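Local coordinates for protein putative Nitroreductase (Anabaena variabilis ATCC 29413, PDB 3EO7) that binds flavin mononucleotide and, as a member of the nitroreductase family, probably acts as an FMN-dependent oxidoreductase, at residues 48-56 and 68-79. Residues are numbered along the deposited sequence; the frame is centred on the assembly and turned at random.
With ACT (acetate ion), chain F.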
loop_
_atom_site.group_PDB
_atom_site.type_symbol
_atom_site.label_atom_id
_atom_site.label_comp_id
_atom_site.label_asym_id
_atom_site.label_seq_id
_atom_site.Cartn_x
_atom_site.Cartn_y
_atom_site.Cartn_z
ATOM N N ALA A 48 11.721 -26.400 0.102
ATOM C CA ALA A 48 11.013 -25.530 1.035
ATOM C C ALA A 48 11.940 -25.209 2.204
ATOM O O ALA A 48 12.581 -26.110 2.748
ATOM C CB ALA A 48 9.759 -26.210 1.526
ATOM N N ILE A 49 12.074 -23.931 2.549
ATOM C CA ILE A 49 12.845 -23.497 3.700
ATOM C C ILE A 49 11.831 -23.077 4.768
ATOM O O ILE A 49 11.100 -22.124 4.596
ATOM C CB ILE A 49 13.743 -22.312 3.391
ATOM C CG1 ILE A 49 14.666 -22.621 2.205
ATOM C CG2 ILE A 49 14.527 -21.892 4.646
ATOM C CD1 ILE A 49 15.616 -21.475 1.884
ATOM N N ASP A 50 11.783 -23.809 5.873
ATOM C CA ASP A 50 10.844 -23.507 6.943
ATOM C C ASP A 50 11.363 -22.368 7.780
ATOM O O ASP A 50 12.429 -22.483 8.387
ATOM C CB ASP A 50 10.672 -24.753 7.820
ATOM C CG ASP A 50 9.674 -24.574 8.948
ATOM O OD1 ASP A 50 8.997 -23.523 9.057
ATOM O OD2 ASP A 50 9.590 -25.538 9.747
ATOM N N LEU A 51 10.601 -21.282 7.853
ATOM C CA LEU A 51 11.030 -20.106 8.611
ATOM C C LEU A 51 10.488 -20.082 10.031
ATOM O O LEU A 51 10.849 -19.218 10.818
ATOM C CB LEU A 51 10.614 -18.823 7.902
ATOM C CG LEU A 51 11.228 -18.567 6.521
ATOM C CD1 LEU A 51 10.537 -17.397 5.835
ATOM C CD2 LEU A 51 12.728 -18.335 6.640
ATOM N N LYS A 52 9.571 -20.981 10.341
ATOM C CA LYS A 52 8.957 -20.994 11.668
ATOM C C LYS A 52 9.921 -21.182 12.845
ATOM O O LYS A 52 9.750 -20.525 13.869
ATOM C CB LYS A 52 7.822 -22.024 11.725
ATOM C CG LYS A 52 6.644 -21.639 10.842
ATOM C CD LYS A 52 5.490 -22.597 10.938
ATOM C CE LYS A 52 5.843 -23.998 10.477
ATOM N NZ LYS A 52 6.255 -24.087 9.039
ATOM N N PRO A 53 10.924 -22.070 12.726
ATOM C CA PRO A 53 11.873 -22.200 13.847
ATOM C C PRO A 53 12.593 -20.915 14.255
ATOM O O PRO A 53 13.100 -20.823 15.379
ATOM C CB PRO A 53 12.869 -23.233 13.342
ATOM C CG PRO A 53 12.078 -24.054 12.364
ATOM C CD PRO A 53 11.233 -23.035 11.650
ATOM N N TYR A 54 12.590 -19.910 13.386
ATOM C CA TYR A 54 13.288 -18.650 13.668
ATOM C C TYR A 54 12.366 -17.523 14.084
ATOM O O TYR A 54 12.823 -16.410 14.323
ATOM C CB TYR A 54 14.105 -18.243 12.441
ATOM C CG TYR A 54 14.992 -19.338 11.970
ATOM C CD1 TYR A 54 16.193 -19.604 12.631
ATOM C CD2 TYR A 54 14.651 -20.113 10.870
ATOM C CE1 TYR A 54 17.033 -20.611 12.213
ATOM C CE2 TYR A 54 15.481 -21.159 10.457
ATOM C CZ TYR A 54 16.675 -21.383 11.126
ATOM O OH TYR A 54 17.513 -22.397 10.740
ATOM N N LEU A 55 11.073 -17.809 14.166
ATOM C CA LEU A 55 10.055 -16.833 14.552
ATOM C C LEU A 55 9.829 -17.152 16.038
ATOM O O LEU A 55 8.857 -17.807 16.398
ATOM C CB LEU A 55 8.817 -17.119 13.689
ATOM C CG LEU A 55 7.674 -16.142 13.483
ATOM C CD1 LEU A 55 8.199 -14.971 12.710
ATOM C CD2 LEU A 55 6.511 -16.807 12.732
ATOM N N GLN A 56 10.721 -16.700 16.916
ATOM C CA GLN A 56 10.676 -17.177 18.299
ATOM C C GLN A 56 11.032 -16.206 19.444
ATOM O O GLN A 56 10.532 -15.069 19.487
ATOM C CB GLN A 56 11.594 -18.391 18.351
ATOM C CG GLN A 56 13.008 -18.055 17.871
ATOM C CD GLN A 56 14.064 -18.972 18.435
ATOM O OE1 GLN A 56 13.927 -19.499 19.547
ATOM N NE2 GLN A 56 15.153 -19.141 17.685
ATOM N N GLY A 68 21.772 -18.287 12.616
ATOM C CA GLY A 68 20.402 -18.310 13.146
ATOM C C GLY A 68 19.848 -16.897 13.337
ATOM O O GLY A 68 18.651 -16.649 13.074
ATOM N N GLN A 69 20.704 -15.971 13.805
ATOM C CA GLN A 69 20.280 -14.585 13.994
ATOM C C GLN A 69 19.880 -14.004 12.637
ATOM O O GLN A 69 18.915 -13.262 12.549
ATOM C CB GLN A 69 21.372 -13.727 14.620
ATOM C CG GLN A 69 21.754 -14.138 16.037
ATOM C CD GLN A 69 23.050 -13.474 16.489
ATOM O OE1 GLN A 69 23.349 -12.347 16.083
ATOM N NE2 GLN A 69 23.821 -14.165 17.321
ATOM N N TRP A 70 20.588 -14.387 11.574
ATOM C CA TRP A 70 20.222 -13.869 10.257
ATOM C C TRP A 70 18.856 -14.406 9.818
ATOM O O TRP A 70 17.974 -13.639 9.407
ATOM C CB TRP A 70 21.291 -14.145 9.197
ATOM C CG TRP A 70 20.847 -13.447 7.979
ATOM C CD1 TRP A 70 20.871 -12.088 7.750
ATOM C CD2 TRP A 70 20.122 -14.023 6.885
ATOM N NE1 TRP A 70 20.225 -11.799 6.561
ATOM C CE2 TRP A 70 19.788 -12.970 5.998
ATOM C CE3 TRP A 70 19.748 -15.329 6.553
ATOM C CZ2 TRP A 70 19.106 -13.195 4.800
ATOM C CZ3 TRP A 70 19.078 -15.544 5.376
ATOM C CH2 TRP A 70 18.768 -14.490 4.511
ATOM N N TRP A 71 18.669 -15.712 9.934
ATOM C CA TRP A 71 17.401 -16.329 9.540
ATOM C C TRP A 71 16.245 -15.765 10.368
ATOM O O TRP A 71 15.153 -15.616 9.835
ATOM C CB TRP A 71 17.449 -17.847 9.627
ATOM C CG TRP A 71 18.202 -18.490 8.483
ATOM C CD1 TRP A 71 19.446 -19.045 8.519
ATOM C CD2 TRP A 71 17.763 -18.567 7.125
ATOM N NE1 TRP A 71 19.790 -19.506 7.264
ATOM C CE2 TRP A 71 18.776 -19.225 6.394
ATOM C CE3 TRP A 71 16.586 -18.204 6.469
ATOM C CZ2 TRP A 71 18.661 -19.489 5.034
ATOM C CZ3 TRP A 71 16.469 -18.463 5.120
ATOM C CH2 TRP A 71 17.506 -19.100 4.418
ATOM N N GLN A 72 16.464 -15.475 11.651
ATOM C CA GLN A 72 15.429 -14.858 12.506
ATOM C C GLN A 72 14.981 -13.515 11.938
ATOM O O GLN A 72 13.799 -13.205 11.930
ATOM C CB GLN A 72 15.909 -14.598 13.930
ATOM C CG GLN A 72 15.983 -15.808 14.840
ATOM C CD GLN A 72 16.669 -15.492 16.179
ATOM O OE1 GLN A 72 16.624 -14.351 16.663
ATOM N NE2 GLN A 72 17.314 -16.506 16.773
ATOM N N ARG A 73 15.928 -12.727 11.459
ATOM C CA ARG A 73 15.597 -11.432 10.882
ATOM C C ARG A 73 14.761 -11.591 9.613
ATOM O O ARG A 73 13.760 -10.908 9.458
ATOM C CB ARG A 73 16.876 -10.632 10.592
ATOM C CG ARG A 73 17.701 -10.286 11.827
ATOM C CD ARG A 73 19.075 -9.789 11.403
ATOM N NE ARG A 73 18.957 -8.488 10.750
ATOM C CZ ARG A 73 19.860 -7.953 9.940
ATOM N NH1 ARG A 73 20.967 -8.625 9.614
ATOM N NH2 ARG A 73 19.638 -6.765 9.421
ATOM N N LEU A 74 15.155 -12.503 8.710
ATOM C CA LEU A 74 14.369 -12.709 7.470
ATOM C C LEU A 74 12.966 -13.266 7.790
ATOM O O LEU A 74 11.954 -12.849 7.224
ATOM C CB LEU A 74 15.095 -13.687 6.508
ATOM C CG LEU A 74 14.337 -13.911 5.166
ATOM C CD1 LEU A 74 14.199 -12.589 4.392
ATOM C CD2 LEU A 74 15.035 -15.029 4.329
ATOM N N SER A 75 12.919 -14.213 8.717
ATOM C CA SER A 75 11.655 -14.850 9.125
ATOM C C SER A 75 10.691 -13.807 9.690
ATOM O O SER A 75 9.510 -13.728 9.316
ATOM C CB SER A 75 11.945 -15.952 10.150
ATOM O OG SER A 75 10.750 -16.549 10.626
ATOM N N ARG A 76 11.201 -12.984 10.586
ATOM C CA ARG A 76 10.396 -11.926 11.195
ATOM C C ARG A 76 9.976 -10.843 10.210
ATOM O O ARG A 76 8.822 -10.372 10.248
ATOM C CB ARG A 76 11.154 -11.330 12.390
ATOM C CG ARG A 76 10.407 -10.283 13.217
ATOM C CD ARG A 76 11.303 -9.723 14.342
ATOM N NE ARG A 76 11.911 -10.801 15.118
ATOM C CZ ARG A 76 11.366 -11.381 16.188
ATOM N NH1 ARG A 76 10.174 -10.986 16.650
ATOM N NH2 ARG A 76 12.030 -12.369 16.806
ATOM N N LEU A 77 10.894 -10.439 9.321
ATOM C CA LEU A 77 10.590 -9.445 8.315
ATOM C C LEU A 77 9.412 -9.915 7.456
ATOM O O LEU A 77 8.429 -9.192 7.268
ATOM C CB LEU A 77 11.833 -9.144 7.451
ATOM C CG LEU A 77 11.715 -7.975 6.459
ATOM C CD1 LEU A 77 13.127 -7.429 6.117
ATOM C CD2 LEU A 77 10.950 -8.406 5.210
ATOM N N LEU A 78 9.459 -11.171 7.034
ATOM C CA LEU A 78 8.412 -11.692 6.156
ATOM C C LEU A 78 7.107 -11.882 6.909
ATOM O O LEU A 78 6.026 -11.524 6.411
ATOM C CB LEU A 78 8.864 -12.954 5.469
ATOM C CG LEU A 78 9.937 -12.818 4.365
ATOM C CD1 LEU A 78 10.541 -14.191 4.005
ATOM C CD2 LEU A 78 9.301 -12.126 3.157
ATOM N N PHE A 79 7.202 -12.409 8.122
ATOM C CA PHE A 79 5.990 -12.687 8.905
ATOM C C PHE A 79 5.213 -11.430 9.282
ATOM O O PHE A 79 3.975 -11.393 9.230
ATOM C CB PHE A 79 6.315 -13.505 10.142
ATOM C CG PHE A 79 5.089 -13.981 10.837
ATOM C CD1 PHE A 79 4.287 -14.963 10.232
ATOM C CD2 PHE A 79 4.673 -13.400 12.022
ATOM C CE1 PHE A 79 3.118 -15.379 10.823
ATOM C CE2 PHE A 79 3.495 -13.823 12.632
ATOM C CZ PHE A 79 2.717 -14.804 12.023
HETATM C C ACT F . 17.880 -23.117 7.345
HETATM O O ACT F . 17.066 -23.144 8.303
HETATM O OXT ACT F . 17.587 -22.322 6.444
HETATM C CH3 ACT F . 19.121 -23.964 7.259
#
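Tyr54 lays its ring over the CB of Trp71, a CH-pi contact in which Trp71 CB stands 3.5 Å from the centroid of the Tyr54 ring and only 6° off its normal. With CG anti to the carbonyl carbon (chi1 -52°), the ring has its CD1 side near Gly68 and its OH directed at an acetate ion, probably from the crystallisation liquor, to which it donates, Tyr54 OH to ACT O 2.6 Å. The other acetate oxygen, OXT, lies over one indole face of Trp71. A leucine at Tyr54 would probably leave Trp71 CB without its aromatic cover and the acetate without its donor.

A second CH-pi contact places Leu55 CD2 3.8 Å from the centroid of the Phe79 ring. Aliphatic packing adds Leu51, whose CD2 meets Trp71 CE3 at 3.9 Å while its CD1 reaches Leu78 CD1.

The polar link is Ser75 OG donating to Leu51 O at 2.7 Å, 39° out of the carbonyl plane; Tyr54 N reaches the same oxygen from the opposite face.

Ser75 OG is also hydrogen-bonded to His133 NE2, and Arg76 is salt-bridged to Glu328. The 3-10 turn after edge strand 47-50 packs on helix 66-82; the strand itself pairs antiparallel with strand 134-139, where Leu135 touches both Leu51 and Leu78.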